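PDB 5ZKA: N-acetylneuraminate lyase, which belongs to the dihydrodipicolinate synthetase family of lyases and aldolases and has a TIM-barrel fold followed by extra C-terminal helices. Local coordinates for residues T267-L272 / G280-P285; E167-E172 / P195-F200; E205-A210 / K231-L236. All blocks are in the same frame, centred on the assembly; numbering follows the deposited sequence.

From the N terminus, the three contacts come in series along the chain. None nests within another and none crosses another. Interaction 2 comes first. It closes a loop from residues 167-172 to 195-200, joining a barrel helix to the approach to strand 200-201. Interaction 3 follows, where 205-210 meets 231-236. This brings helix 207-212 against helix 223-237, with strand 217-220 in the loop between them. Interaction 1 closes the shortest loop, between 267-272 and 280-285, in the C-terminal helical part. Interactions 1 and 2 lie on opposite sides of the chain's centre, about 34 Å apart, centre to centre. No two contacts touch.

Interaction 1: residues T267-L272 / G280-P285; sequences TIKEIL and GYCRKP
Lys269 reaches out from helix 264-274 to Tyr281 and Cys282, and this one side chain supplies the helix's whole share of the contact. Its CB bond points toward the loop. CG lies beside the backbone N and anti to the carbonyl carbon (chi1 -70°), and the chain then runs extended to the amine. Lys269 CD is the first atom to meet the loop: it is 4.1 Å from Cys282 SG and 4.2 Å from Gly280 O. Lys269 CE passes 3.9 Å from Tyr281 O. At the tip, Lys269 NZ donates a hydrogen bond of 2.7 Å to Tyr281 O, so Tyr281 contributes through its backbone carbonyl. The C=O...N angle there is 117°. The amine approaches from above the carbonyl plane, tilted 50° out of it. Cys282 SG lies alongside the end of the lysine, 3.9 Å from Lys269 NZ.

The amine is shared. It also forms a salt bridge with Glu64 and a hydrogen bond to the carbonyl of Val27. Three oxygens thus grip a largely buried charge, which probably fixes the tip firmly. Glu64 also accepts a hydrogen bond from the backbone N of Arg283, so one carboxylate serves both sides of the contact. Around this link, helix 264-274 packs on helix 223-237 through Ile268, Ile271 and Leu272, and on helix 291-304 through Thr267, Glu270 and Ile271.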
ATOM      1  N   THR A 267      25.270  -1.201  -1.952  1.00 26.39           N
ATOM      2  CA  THR A 267      25.299  -1.399  -0.501  1.00 24.72           C
ATOM      3  C   THR A 267      25.065  -2.857  -0.136  1.00 23.70           C
ATOM      4  O   THR A 267      25.730  -3.387   0.762  1.00 27.59           O
ATOM      5  CB  THR A 267      24.264  -0.490   0.170  1.00 25.37           C
ATOM      6  OG1 THR A 267      24.646   0.873  -0.052  1.00 27.67           O
ATOM      7  CG2 THR A 267      24.198  -0.734   1.689  1.00 24.83           C
ATOM      8  N   ILE A 268      24.145  -3.533  -0.834  1.00 24.03           N
ATOM      9  CA  ILE A 268      23.971  -4.967  -0.607  1.00 28.13           C
ATOM     10  C   ILE A 268      25.271  -5.707  -0.903  1.00 26.73           C
ATOM     11  O   ILE A 268      25.717  -6.559  -0.118  1.00 27.27           O
ATOM     12  CB  ILE A 268      22.796  -5.514  -1.442  1.00 30.97           C
ATOM     13  CG1 ILE A 268      21.478  -4.863  -0.982  1.00 30.83           C
ATOM     14  CG2 ILE A 268      22.734  -7.054  -1.340  1.00 30.02           C
ATOM     15  CD1 ILE A 268      20.280  -5.170  -1.855  1.00 27.35           C
ATOM     16  N   LYS A 269      25.921  -5.372  -2.024  1.00 27.79           N
ATOM     17  CA  LYS A 269      27.186  -6.030  -2.348  1.00 26.23           C
ATOM     18  C   LYS A 269      28.262  -5.695  -1.324  1.00 32.12           C
ATOM     19  O   LYS A 269      29.073  -6.562  -0.961  1.00 32.10           O
ATOM     20  CB  LYS A 269      27.636  -5.648  -3.758  1.00 26.56           C
ATOM     21  CG  LYS A 269      26.758  -6.259  -4.829  1.00 32.79           C
ATOM     22  CD  LYS A 269      27.432  -6.252  -6.188  1.00 32.69           C
ATOM     23  CE  LYS A 269      26.544  -6.916  -7.237  1.00 40.11           C
ATOM     24  NZ  LYS A 269      27.059  -6.726  -8.621  1.00 39.22           N
ATOM     25  N   GLU A 270      28.284  -4.450  -0.828  1.00 29.30           N
ATOM     26  CA  GLU A 270      29.285  -4.090   0.174  1.00 34.12           C
ATOM     27  C   GLU A 270      29.051  -4.831   1.488  1.00 29.91           C
ATOM     28  O   GLU A 270      30.008  -5.268   2.134  1.00 31.11           O
ATOM     29  CB  GLU A 270      29.293  -2.577   0.404  1.00 36.28           C
ATOM     30  CG  GLU A 270      30.380  -2.086   1.372  1.00 36.45           C
ATOM     31  CD  GLU A 270      31.806  -2.274   0.844  1.00 46.76           C
ATOM     32  OE1 GLU A 270      31.988  -2.575  -0.359  1.00 46.85           O
ATOM     33  OE2 GLU A 270      32.748  -2.108   1.644  1.00 53.24           O
ATOM     34  N   ILE A 271      27.791  -4.979   1.902  1.00 27.54           N
ATOM     35  CA  ILE A 271      27.503  -5.705   3.136  1.00 30.20           C
ATOM     36  C   ILE A 271      27.841  -7.183   2.983  1.00 29.09           C
ATOM     37  O   ILE A 271      28.329  -7.825   3.922  1.00 30.36           O
ATOM     38  CB  ILE A 271      26.031  -5.487   3.537  1.00 31.78           C
ATOM     39  CG1 ILE A 271      25.830  -4.025   3.945  1.00 35.48           C
ATOM     40  CG2 ILE A 271      25.640  -6.421   4.683  1.00 29.53           C
ATOM     41  CD1 ILE A 271      24.402  -3.652   4.317  1.00 35.05           C
ATOM     42  N   LEU A 272      27.578  -7.755   1.802  1.00 29.33           N
ATOM     43  CA  LEU A 272      27.996  -9.129   1.561  1.00 28.16           C
ATOM     44  C   LEU A 272      29.500  -9.265   1.739  1.00 33.33           C
ATOM     45  O   LEU A 272      29.973 -10.237   2.334  1.00 32.53           O
ATOM     46  CB  LEU A 272      27.556  -9.575   0.164  1.00 28.04           C
ATOM     47  CG  LEU A 272      26.077  -9.977   0.026  1.00 28.35           C
ATOM     48  CD1 LEU A 272      25.634 -10.081  -1.440  1.00 23.96           C
ATOM     49  CD2 LEU A 272      25.811 -11.295   0.747  1.00 25.89           C
ATOM     50  N   GLY A 280      31.957  -8.814  -5.602  1.00 37.45           N
ATOM     51  CA  GLY A 280      32.401  -8.211  -6.861  1.00 37.45           C
ATOM     52  C   GLY A 280      31.897  -6.791  -7.089  1.00 39.69           C
ATOM     53  O   GLY A 280      31.593  -6.045  -6.151  1.00 36.03           O
ATOM     54  N   TYR A 281      31.809  -6.413  -8.366  1.00 37.00           N
ATOM     55  CA  TYR A 281      31.409  -5.081  -8.802  1.00 35.50           C
ATOM     56  C   TYR A 281      30.041  -5.128  -9.463  1.00 33.27           C
ATOM     57  O   TYR A 281      29.501  -6.196  -9.754  1.00 30.80           O
ATOM     58  CB  TYR A 281      32.425  -4.486  -9.788  1.00 37.84           C
ATOM     59  CG  TYR A 281      33.838  -4.420  -9.249  1.00 42.19           C
ATOM     60  CD1 TYR A 281      34.180  -3.517  -8.248  1.00 49.71           C
ATOM     61  CD2 TYR A 281      34.821  -5.265  -9.730  1.00 43.10           C
ATOM     62  CE1 TYR A 281      35.470  -3.458  -7.746  1.00 52.24           C
ATOM     63  CE2 TYR A 281      36.111  -5.213  -9.234  1.00 50.42           C
ATOM     64  CZ  TYR A 281      36.428  -4.309  -8.243  1.00 54.45           C
ATOM     65  OH  TYR A 281      37.712  -4.256  -7.753  1.00 58.49           O
ATOM     66  N   CYS A 282      29.480  -3.942  -9.696  1.00 36.02           N
ATOM     67  CA  CYS A 282      28.267  -3.811 -10.486  1.00 32.23           C
ATOM     68  C   CYS A 282      28.634  -3.585 -11.947  1.00 25.75           C
ATOM     69  O   CYS A 282      29.748  -3.162 -12.267  1.00 35.96           O
ATOM     70  CB  CYS A 282      27.410  -2.648  -9.987  1.00 37.68           C
ATOM     71  SG  CYS A 282      26.725  -2.886  -8.329  1.00 40.60           S
ATOM     72  N   ARG A 283      27.670  -3.845 -12.832  1.00 30.37           N
ATOM     73  CA  ARG A 283      27.897  -3.641 -14.264  1.00 31.54           C
ATOM     74  C   ARG A 283      27.946  -2.148 -14.575  1.00 32.67           C
ATOM     75  O   ARG A 283      27.097  -1.385 -14.106  1.00 37.15           O
ATOM     76  CB  ARG A 283      26.786  -4.309 -15.079  1.00 32.94           C
ATOM     77  CG  ARG A 283      26.924  -5.825 -15.255  1.00 37.31           C
ATOM     78  CD  ARG A 283      28.106  -6.185 -16.162  1.00 30.27           C
ATOM     79  NE  ARG A 283      27.840  -5.817 -17.557  1.00 28.36           N
ATOM     80  CZ  ARG A 283      27.950  -6.638 -18.598  1.00 34.12           C
ATOM     81  NH1 ARG A 283      28.368  -7.890 -18.431  1.00 35.02           N
ATOM     82  NH2 ARG A 283      27.667  -6.194 -19.820  1.00 35.11           N
ATOM     83  N   LYS A 284      28.929  -1.724 -15.367  1.00 33.56           N
ATOM     84  CA  LYS A 284      28.915  -0.347 -15.832  1.00 35.32           C
ATOM     85  C   LYS A 284      27.642  -0.106 -16.642  1.00 38.75           C
ATOM     86  O   LYS A 284      27.155  -1.013 -17.322  1.00 37.96           O
ATOM     87  CB  LYS A 284      30.146  -0.043 -16.673  1.00 35.33           C
ATOM     88  CG  LYS A 284      31.420   0.050 -15.858  1.00 38.35           C
ATOM     89  CD  LYS A 284      32.617   0.231 -16.749  1.00 43.98           C
ATOM     90  CE  LYS A 284      33.860  -0.332 -16.088  1.00 59.14           C
ATOM     91  NZ  LYS A 284      35.030  -0.266 -17.001  1.00 66.30           N
ATOM     92  N   PRO A 285      27.076   1.111 -16.591  1.00 40.60           N
ATOM     93  CA  PRO A 285      27.608   2.323 -15.959  1.00 39.92           C
ATOM     94  C   PRO A 285      27.210   2.522 -14.493  1.00 41.21           C
ATOM     95  O   PRO A 285      27.273   3.673 -14.047  1.00 41.85           O
ATOM     96  CB  PRO A 285      26.993   3.444 -16.803  1.00 33.96           C
ATOM     97  CG  PRO A 285      25.662   2.851 -17.284  1.00 37.60           C
ATOM     98  CD  PRO A 285      25.717   1.338 -17.114  1.00 36.96           C
TER

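Interaction 2: residues E167-E172 / P195-F200; sequences ELFENE and PDKLIF
Phe169 and Lys197 form a CH-pi contact that ends in a weak amine-to-carbonyl hydrogen bond. It lies in the TIM barrel, where two successive helix-to-strand connections run side by side. Phe169 belongs to segment 167-172, on helix 162-169, which leads into strand 174-176. Lys197 is in the loop between helix 184-193 and strand 200-201. Both connections enter the barrel at the N-terminal ends of its strands. This is the end away from Lys178, the modified residue that follows strand 174-176.

The two side chains run antiparallel alongside one another, and both point toward the other segment. Lys197 lays its aliphatic part over one face of the Phe169 ring. Lys197 CG stands 3.9 Å from the Phe169 ring centroid and 15° off the ring normal, nearer the ring's margin than its middle. Lys197 CD comes closer to a single ring atom, 3.5 Å from Phe169 CD1. The lysine chain bends at its second torsion (chi2 -76°) and is straight after that. The bend lets CG, CD and CE run along the ring while NZ reaches the backbone carbonyl. Phe169 also packs on Ile149 of strand 147-150, and its ring meets that of Phe194.

The backbone nearby closes the barrel. Leu198 is hydrogen-bonded to Ile175 and Val177, and Phe200 to Val177 and Phe179, so the sixth and seventh strands are joined just beyond the lysine. The amine has its strongest partner outside the two segments, the carbonyl of Ile174. Within them, Lys197 NZ makes its weak hydrogen bond of 3.2 Å to Phe169 O. Asn171 O lies 3.4 Å from the same Lys197 NZ.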
ATOM      1  N   GLU A 167      -7.257 -12.720 -17.735  1.00 36.10           N
ATOM      2  CA  GLU A 167      -6.999 -13.300 -19.051  1.00 40.30           C
ATOM      3  C   GLU A 167      -5.730 -14.145 -19.035  1.00 38.32           C
ATOM      4  O   GLU A 167      -5.713 -15.269 -19.547  1.00 37.24           O
ATOM      5  CB  GLU A 167      -6.901 -12.199 -20.104  1.00 44.09           C
ATOM      6  CG  GLU A 167      -8.236 -11.586 -20.507  1.00 48.72           C
ATOM      7  CD  GLU A 167      -8.128 -10.769 -21.789  1.00 50.42           C
ATOM      8  OE1 GLU A 167      -7.630 -11.308 -22.797  1.00 49.31           O
ATOM      9  OE2 GLU A 167      -8.520  -9.582 -21.776  1.00 53.05           O
ATOM     10  N   LEU A 168      -4.654 -13.623 -18.441  1.00 32.84           N
ATOM     11  CA  LEU A 168      -3.421 -14.398 -18.356  1.00 30.51           C
ATOM     12  C   LEU A 168      -3.617 -15.649 -17.508  1.00 37.30           C
ATOM     13  O   LEU A 168      -3.181 -16.741 -17.889  1.00 33.39           O
ATOM     14  CB  LEU A 168      -2.295 -13.532 -17.792  1.00 33.59           C
ATOM     15  CG  LEU A 168      -1.947 -12.325 -18.667  1.00 37.80           C
ATOM     16  CD1 LEU A 168      -0.921 -11.438 -17.982  1.00 36.31           C
ATOM     17  CD2 LEU A 168      -1.444 -12.768 -20.043  1.00 37.48           C
ATOM     18  N   PHE A 169      -4.303 -15.517 -16.367  1.00 33.82           N
ATOM     19  CA  PHE A 169      -4.462 -16.648 -15.461  1.00 30.98           C
ATOM     20  C   PHE A 169      -5.405 -17.728 -15.986  1.00 36.74           C
ATOM     21  O   PHE A 169      -5.515 -18.771 -15.330  1.00 35.01           O
ATOM     22  CB  PHE A 169      -4.951 -16.162 -14.099  1.00 29.81           C
ATOM     23  CG  PHE A 169      -3.871 -15.559 -13.244  1.00 30.08           C
ATOM     24  CD1 PHE A 169      -2.592 -16.102 -13.215  1.00 29.82           C
ATOM     25  CD2 PHE A 169      -4.144 -14.455 -12.445  1.00 30.27           C
ATOM     26  CE1 PHE A 169      -1.607 -15.553 -12.411  1.00 28.75           C
ATOM     27  CE2 PHE A 169      -3.167 -13.893 -11.640  1.00 29.29           C
ATOM     28  CZ  PHE A 169      -1.899 -14.436 -11.619  1.00 28.38           C
ATOM     29  N   GLU A 170      -6.076 -17.540 -17.130  1.00 35.90           N
ATOM     30  CA  GLU A 170      -6.815 -18.662 -17.711  1.00 39.50           C
ATOM     31  C   GLU A 170      -5.883 -19.760 -18.205  1.00 40.85           C
ATOM     32  O   GLU A 170      -6.306 -20.919 -18.312  1.00 40.27           O
ATOM     33  CB  GLU A 170      -7.716 -18.195 -18.861  1.00 48.14           C
ATOM     34  CG  GLU A 170      -8.406 -16.878 -18.602  1.00 62.88           C
ATOM     35  CD  GLU A 170      -9.414 -16.493 -19.666  1.00 81.21           C
ATOM     36  OE1 GLU A 170     -10.284 -15.646 -19.366  1.00 88.32           O
ATOM     37  OE2 GLU A 170      -9.341 -17.029 -20.794  1.00 87.73           O
ATOM     38  N   ASN A 171      -4.631 -19.421 -18.506  1.00 37.66           N
ATOM     39  CA  ASN A 171      -3.622 -20.414 -18.857  1.00 37.01           C
ATOM     40  C   ASN A 171      -3.207 -21.181 -17.599  1.00 37.53           C
ATOM     41  O   ASN A 171      -2.687 -20.592 -16.644  1.00 38.48           O
ATOM     42  CB  ASN A 171      -2.423 -19.714 -19.502  1.00 37.31           C
ATOM     43  CG  ASN A 171      -1.450 -20.684 -20.168  1.00 38.27           C
ATOM     44  OD1 ASN A 171      -1.144 -21.751 -19.634  1.00 34.28           O
ATOM     45  ND2 ASN A 171      -0.931 -20.289 -21.328  1.00 37.91           N
ATOM     46  N   GLU A 172      -3.431 -22.501 -17.595  1.00 36.83           N
ATOM     47  CA  GLU A 172      -3.161 -23.295 -16.397  1.00 39.96           C
ATOM     48  C   GLU A 172      -1.679 -23.338 -16.029  1.00 39.02           C
ATOM     49  O   GLU A 172      -1.348 -23.672 -14.887  1.00 40.13           O
ATOM     50  CB  GLU A 172      -3.690 -24.719 -16.583  1.00 48.67           C
ATOM     51  CG  GLU A 172      -3.346 -25.337 -17.942  1.00 67.23           C
ATOM     52  CD  GLU A 172      -4.493 -25.257 -18.942  1.00 78.41           C
ATOM     53  OE1 GLU A 172      -5.215 -26.267 -19.095  1.00 83.89           O
ATOM     54  OE2 GLU A 172      -4.669 -24.188 -19.576  1.00 75.82           O
ATOM     55  N   PRO A 195      -7.707 -17.350  -6.070  1.00 32.16           N
ATOM     56  CA  PRO A 195      -7.204 -18.049  -4.877  1.00 38.07           C
ATOM     57  C   PRO A 195      -6.327 -19.243  -5.200  1.00 40.24           C
ATOM     58  O   PRO A 195      -5.637 -19.734  -4.296  1.00 37.68           O
ATOM     59  CB  PRO A 195      -8.487 -18.482  -4.153  1.00 37.71           C
ATOM     60  CG  PRO A 195      -9.506 -18.582  -5.236  1.00 37.67           C
ATOM     61  CD  PRO A 195      -9.169 -17.488  -6.211  1.00 33.66           C
ATOM     62  N   ASP A 196      -6.319 -19.719  -6.446  1.00 32.28           N
ATOM     63  CA  ASP A 196      -5.516 -20.878  -6.820  1.00 36.10           C
ATOM     64  C   ASP A 196      -4.131 -20.508  -7.330  1.00 35.96           C
ATOM     65  O   ASP A 196      -3.338 -21.410  -7.619  1.00 40.09           O
ATOM     66  CB  ASP A 196      -6.239 -21.708  -7.887  1.00 42.82           C
ATOM     67  CG  ASP A 196      -6.556 -20.900  -9.137  1.00 60.69           C
ATOM     68  OD1 ASP A 196      -6.814 -19.680  -9.009  1.00 68.65           O
ATOM     69  OD2 ASP A 196      -6.552 -21.483 -10.249  1.00 63.71           O
ATOM     70  N   LYS A 197      -3.817 -19.225  -7.451  1.00 27.82           N
ATOM     71  CA  LYS A 197      -2.547 -18.792  -8.021  1.00 29.72           C
ATOM     72  C   LYS A 197      -1.609 -18.305  -6.921  1.00 32.66           C
ATOM     73  O   LYS A 197      -2.038 -17.936  -5.821  1.00 30.43           O
ATOM     74  CB  LYS A 197      -2.765 -17.683  -9.063  1.00 27.35           C
ATOM     75  CG  LYS A 197      -3.706 -18.070 -10.202  1.00 28.06           C
ATOM     76  CD  LYS A 197      -3.055 -19.001 -11.231  1.00 30.64           C
ATOM     77  CE  LYS A 197      -4.075 -19.476 -12.259  1.00 33.47           C
ATOM     78  NZ  LYS A 197      -3.457 -20.266 -13.379  1.00 32.48           N
ATOM     79  N   LEU A 198      -0.313 -18.313  -7.225  1.00 30.27           N
ATOM     80  CA  LEU A 198       0.690 -17.814  -6.290  1.00 27.23           C
ATOM     81  C   LEU A 198       0.855 -16.315  -6.465  1.00 28.73           C
ATOM     82  O   LEU A 198       0.957 -15.820  -7.585  1.00 27.81           O
ATOM     83  CB  LEU A 198       2.042 -18.488  -6.525  1.00 23.16           C
ATOM     84  CG  LEU A 198       2.051 -20.004  -6.343  1.00 27.74           C
ATOM     85  CD1 LEU A 198       3.209 -20.597  -7.116  1.00 34.30           C
ATOM     86  CD2 LEU A 198       2.182 -20.324  -4.858  1.00 33.26           C
ATOM     87  N   ILE A 199       0.919 -15.587  -5.356  1.00 25.25           N
ATOM     88  CA  ILE A 199       1.261 -14.173  -5.397  1.00 23.24           C
ATOM     89  C   ILE A 199       2.492 -13.962  -4.531  1.00 26.55           C
ATOM     90  O   ILE A 199       2.473 -14.271  -3.335  1.00 25.46           O
ATOM     91  CB  ILE A 199       0.118 -13.284  -4.903  1.00 27.41           C
ATOM     92  CG1 ILE A 199      -1.166 -13.579  -5.668  1.00 29.12           C
ATOM     93  CG2 ILE A 199       0.539 -11.816  -5.013  1.00 26.20           C
ATOM     94  CD1 ILE A 199      -2.367 -12.862  -5.077  1.00 32.41           C
ATOM     95  N   PHE A 200       3.546 -13.411  -5.128  1.00 26.49           N
ATOM     96  CA  PHE A 200       4.780 -13.082  -4.429  1.00 25.09           C
ATOM     97  C   PHE A 200       4.924 -11.575  -4.294  1.00 23.87           C
ATOM     98  O   PHE A 200       4.899 -10.855  -5.293  1.00 25.56           O
ATOM     99  CB  PHE A 200       5.983 -13.648  -5.176  1.00 23.80           C
ATOM    100  CG  PHE A 200       6.018 -15.136  -5.185  1.00 26.84           C
ATOM    101  CD1 PHE A 200       6.443 -15.835  -4.062  1.00 27.41           C
ATOM    102  CD2 PHE A 200       5.584 -15.844  -6.292  1.00 27.87           C
ATOM    103  CE1 PHE A 200       6.462 -17.212  -4.059  1.00 35.07           C
ATOM    104  CE2 PHE A 200       5.601 -17.220  -6.288  1.00 31.88           C
ATOM    105  CZ  PHE A 200       6.042 -17.904  -5.168  1.00 28.11           C
TER

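Interaction 3: residues E205-A210 / K231-L236; sequences EMLLPA and KQIFEL. With EDO (1,2-ethanediol), chain E.
Ile233 packs against Leu207 and Leu208 in a small, buried, apolar contact. Its CG2 methyl does most of the touching. Ile233 CG2 lies 3.8 Å from Leu208 CB and 3.9 Å from Leu208 CA, so it rests close to the backbone of helix 207-212. The same Ile233 CG2 is 4.1 Å from Leu207 CG. Leu207 crosses Ile233 at a slant, and its CD2 branch comes 4.2 Å from Ile233 CB. With its first torsion at 179°, Leu207 swings CG away from its own backbone N, which carries CG and CD2 out to Ile233. No hydrogen bond links the two segments.

Next comes the shell that positions these residues. Ile248 of helix 242-262 covers Ile233. Gln249 accepts a hydrogen bond from Leu208 N, and Asn253 donates one to the carbonyl of Glu205. An apolar side chain of another protein chain packs on Leu208. Farther off, Glu205 OE1 accepts a hydrogen bond of 2.7 Å from O1 of 1,2-ethanediol, which probably comes from the crystallisation liquor. Asp204 N also bonds this molecule.

Helix 207-212 follows strand 200-201, and helix 223-237 follows strand 217-220. The contact therefore joins the helices of two consecutive beta-alpha units, the side-by-side packing found in the outer helical layer of a TIM barrel.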
ATOM      1  N   GLU A 205      10.108  -3.737   1.718  1.00 21.26           N
ATOM      2  CA  GLU A 205       9.775  -2.805   2.782  1.00 28.06           C
ATOM      3  C   GLU A 205       8.287  -2.795   3.098  1.00 31.07           C
ATOM      4  O   GLU A 205       7.870  -2.066   4.001  1.00 26.83           O
ATOM      5  CB  GLU A 205      10.251  -1.393   2.410  1.00 26.43           C
ATOM      6  CG  GLU A 205       9.510  -0.724   1.261  1.00 26.62           C
ATOM      7  CD  GLU A 205       9.976  -1.174  -0.115  1.00 36.89           C
ATOM      8  OE1 GLU A 205      10.887  -2.033  -0.215  1.00 34.61           O
ATOM      9  OE2 GLU A 205       9.434  -0.635  -1.100  1.00 41.75           O
ATOM     10  N   MET A 206       7.481  -3.565   2.362  1.00 23.55           N
ATOM     11  CA  MET A 206       6.051  -3.706   2.622  1.00 21.21           C
ATOM     12  C   MET A 206       5.657  -5.175   2.770  1.00 22.77           C
ATOM     13  O   MET A 206       4.532  -5.563   2.451  1.00 23.53           O
ATOM     14  CB  MET A 206       5.245  -3.019   1.529  1.00 21.81           C
ATOM     15  CG  MET A 206       5.715  -1.577   1.340  1.00 26.77           C
ATOM     16  SD  MET A 206       4.692  -0.605   0.216  1.00 35.06           S
ATOM     17  CE  MET A 206       5.016  -1.429  -1.332  1.00 27.26           C
ATOM     18  N   LEU A 207       6.574  -5.997   3.295  1.00 22.63           N
ATOM     19  CA  LEU A 207       6.316  -7.428   3.424  1.00 23.94           C
ATOM     20  C   LEU A 207       5.182  -7.711   4.401  1.00 23.60           C
ATOM     21  O   LEU A 207       4.328  -8.567   4.145  1.00 27.03           O
ATOM     22  CB  LEU A 207       7.595  -8.140   3.873  1.00 21.88           C
ATOM     23  CG  LEU A 207       7.510  -9.655   4.089  1.00 25.40           C
ATOM     24  CD1 LEU A 207       6.992 -10.369   2.830  1.00 26.01           C
ATOM     25  CD2 LEU A 207       8.892 -10.194   4.455  1.00 24.90           C
ATOM     26  N   LEU A 208       5.144  -6.999   5.524  1.00 20.84           N
ATOM     27  CA  LEU A 208       4.115  -7.293   6.522  1.00 25.29           C
ATOM     28  C   LEU A 208       2.712  -6.992   6.001  1.00 24.29           C
ATOM     29  O   LEU A 208       1.843  -7.881   6.088  1.00 25.32           O
ATOM     30  CB  LEU A 208       4.424  -6.548   7.825  1.00 24.72           C
ATOM     31  CG  LEU A 208       3.290  -6.470   8.847  1.00 27.80           C
ATOM     32  CD1 LEU A 208       2.812  -7.846   9.278  1.00 29.47           C
ATOM     33  CD2 LEU A 208       3.784  -5.678  10.054  1.00 25.18           C
ATOM     34  N   PRO A 209       2.410  -5.805   5.460  1.00 24.33           N
ATOM     35  CA  PRO A 209       1.040  -5.589   4.954  1.00 24.47           C
ATOM     36  C   PRO A 209       0.666  -6.536   3.825  1.00 22.77           C
ATOM     37  O   PRO A 209      -0.494  -6.954   3.723  1.00 24.04           O
ATOM     38  CB  PRO A 209       1.052  -4.125   4.488  1.00 27.43           C
ATOM     39  CG  PRO A 209       2.501  -3.734   4.399  1.00 24.90           C
ATOM     40  CD  PRO A 209       3.211  -4.565   5.430  1.00 23.81           C
ATOM     41  N   ALA A 210       1.628  -6.914   2.984  1.00 23.22           N
ATOM     42  CA  ALA A 210       1.353  -7.897   1.940  1.00 22.98           C
ATOM     43  C   ALA A 210       1.042  -9.268   2.528  1.00 29.74           C
ATOM     44  O   ALA A 210       0.156  -9.973   2.036  1.00 23.27           O
ATOM     45  CB  ALA A 210       2.550  -7.988   0.992  1.00 23.55           C
ATOM     46  N   LYS A 231      11.979 -13.820   6.802  1.00 28.93           N
ATOM     47  CA  LYS A 231      11.229 -15.023   7.144  1.00 32.27           C
ATOM     48  C   LYS A 231      10.481 -14.858   8.464  1.00 33.10           C
ATOM     49  O   LYS A 231       9.357 -15.351   8.610  1.00 34.33           O
ATOM     50  CB  LYS A 231      12.168 -16.230   7.210  1.00 35.71           C
ATOM     51  CG  LYS A 231      12.614 -16.735   5.858  1.00 48.79           C
ATOM     52  CD  LYS A 231      13.347 -18.063   5.999  1.00 57.30           C
ATOM     53  CE  LYS A 231      12.400 -19.237   5.904  1.00 55.04           C
ATOM     54  NZ  LYS A 231      13.158 -20.456   5.529  1.00 54.78           N
ATOM     55  N   GLN A 232      11.085 -14.173   9.440  1.00 29.63           N
ATOM     56  CA  GLN A 232      10.387 -13.927  10.703  1.00 25.19           C
ATOM     57  C   GLN A 232       9.104 -13.128  10.475  1.00 29.25           C
ATOM     58  O   GLN A 232       8.025 -13.524  10.932  1.00 29.73           O
ATOM     59  CB  GLN A 232      11.304 -13.190  11.687  1.00 28.70           C
ATOM     60  CG  GLN A 232      12.421 -14.040  12.271  1.00 32.42           C
ATOM     61  CD  GLN A 232      13.445 -13.218  13.050  1.00 35.88           C
ATOM     62  OE1 GLN A 232      13.476 -11.986  12.964  1.00 36.00           O
ATOM     63  NE2 GLN A 232      14.293 -13.904  13.808  1.00 43.97           N
ATOM     64  N   ILE A 233       9.204 -11.989   9.778  1.00 25.80           N
ATOM     65  CA  ILE A 233       8.009 -11.181   9.495  1.00 26.81           C
ATOM     66  C   ILE A 233       6.926 -12.047   8.867  1.00 31.39           C
ATOM     67  O   ILE A 233       5.783 -12.099   9.344  1.00 29.95           O
ATOM     68  CB  ILE A 233       8.353  -9.988   8.587  1.00 23.24           C
ATOM     69  CG1 ILE A 233       9.314  -9.005   9.275  1.00 24.51           C
ATOM     70  CG2 ILE A 233       7.059  -9.279   8.127  1.00 28.16           C
ATOM     71  CD1 ILE A 233       9.977  -8.000   8.299  1.00 26.24           C
ATOM     72  N   PHE A 234       7.291 -12.767   7.800  1.00 28.08           N
ATOM     73  CA  PHE A 234       6.346 -13.613   7.070  1.00 27.48           C
ATOM     74  C   PHE A 234       5.693 -14.639   7.993  1.00 35.35           C
ATOM     75  O   PHE A 234       4.463 -14.743   8.051  1.00 33.24           O
ATOM     76  CB  PHE A 234       7.089 -14.300   5.922  1.00 28.91           C
ATOM     77  CG  PHE A 234       6.201 -15.018   4.949  1.00 30.42           C
ATOM     78  CD1 PHE A 234       5.208 -14.340   4.258  1.00 27.37           C
ATOM     79  CD2 PHE A 234       6.376 -16.379   4.711  1.00 37.93           C
ATOM     80  CE1 PHE A 234       4.398 -15.010   3.360  1.00 31.34           C
ATOM     81  CE2 PHE A 234       5.573 -17.057   3.812  1.00 36.81           C
ATOM     82  CZ  PHE A 234       4.582 -16.376   3.138  1.00 31.51           C
ATOM     83  N   GLU A 235       6.505 -15.395   8.742  1.00 30.40           N
ATOM     84  CA  GLU A 235       5.952 -16.453   9.585  1.00 29.23           C
ATOM     85  C   GLU A 235       5.147 -15.885  10.744  1.00 33.59           C
ATOM     86  O   GLU A 235       4.074 -16.406  11.073  1.00 35.32           O
ATOM     87  CB  GLU A 235       7.068 -17.352  10.120  1.00 32.65           C
ATOM     88  N   LEU A 236       5.655 -14.835  11.391  1.00 28.75           N
ATOM     89  CA  LEU A 236       4.934 -14.283  12.533  1.00 34.22           C
ATOM     90  C   LEU A 236       3.583 -13.720  12.111  1.00 30.38           C
ATOM     91  O   LEU A 236       2.595 -13.863  12.837  1.00 31.60           O
ATOM     92  CB  LEU A 236       5.765 -13.203  13.217  1.00 32.20           C
ATOM     93  CG  LEU A 236       7.029 -13.671  13.934  1.00 31.27           C
ATOM     94  CD1 LEU A 236       7.957 -12.482  14.114  1.00 33.46           C
ATOM     95  CD2 LEU A 236       6.686 -14.294  15.266  1.00 36.67           C
TER
HETATM   96  C1  EDO E 303      13.671  -3.348  -1.494  1.00 51.44           C
HETATM   97  O1  EDO E 303      12.355  -3.552  -1.938  1.00 47.78           O
HETATM   98  C2  EDO E 303      14.138  -1.953  -1.893  1.00 54.70           C
HETATM   99  O2  EDO E 303      14.176  -1.876  -3.292  1.00 57.80           O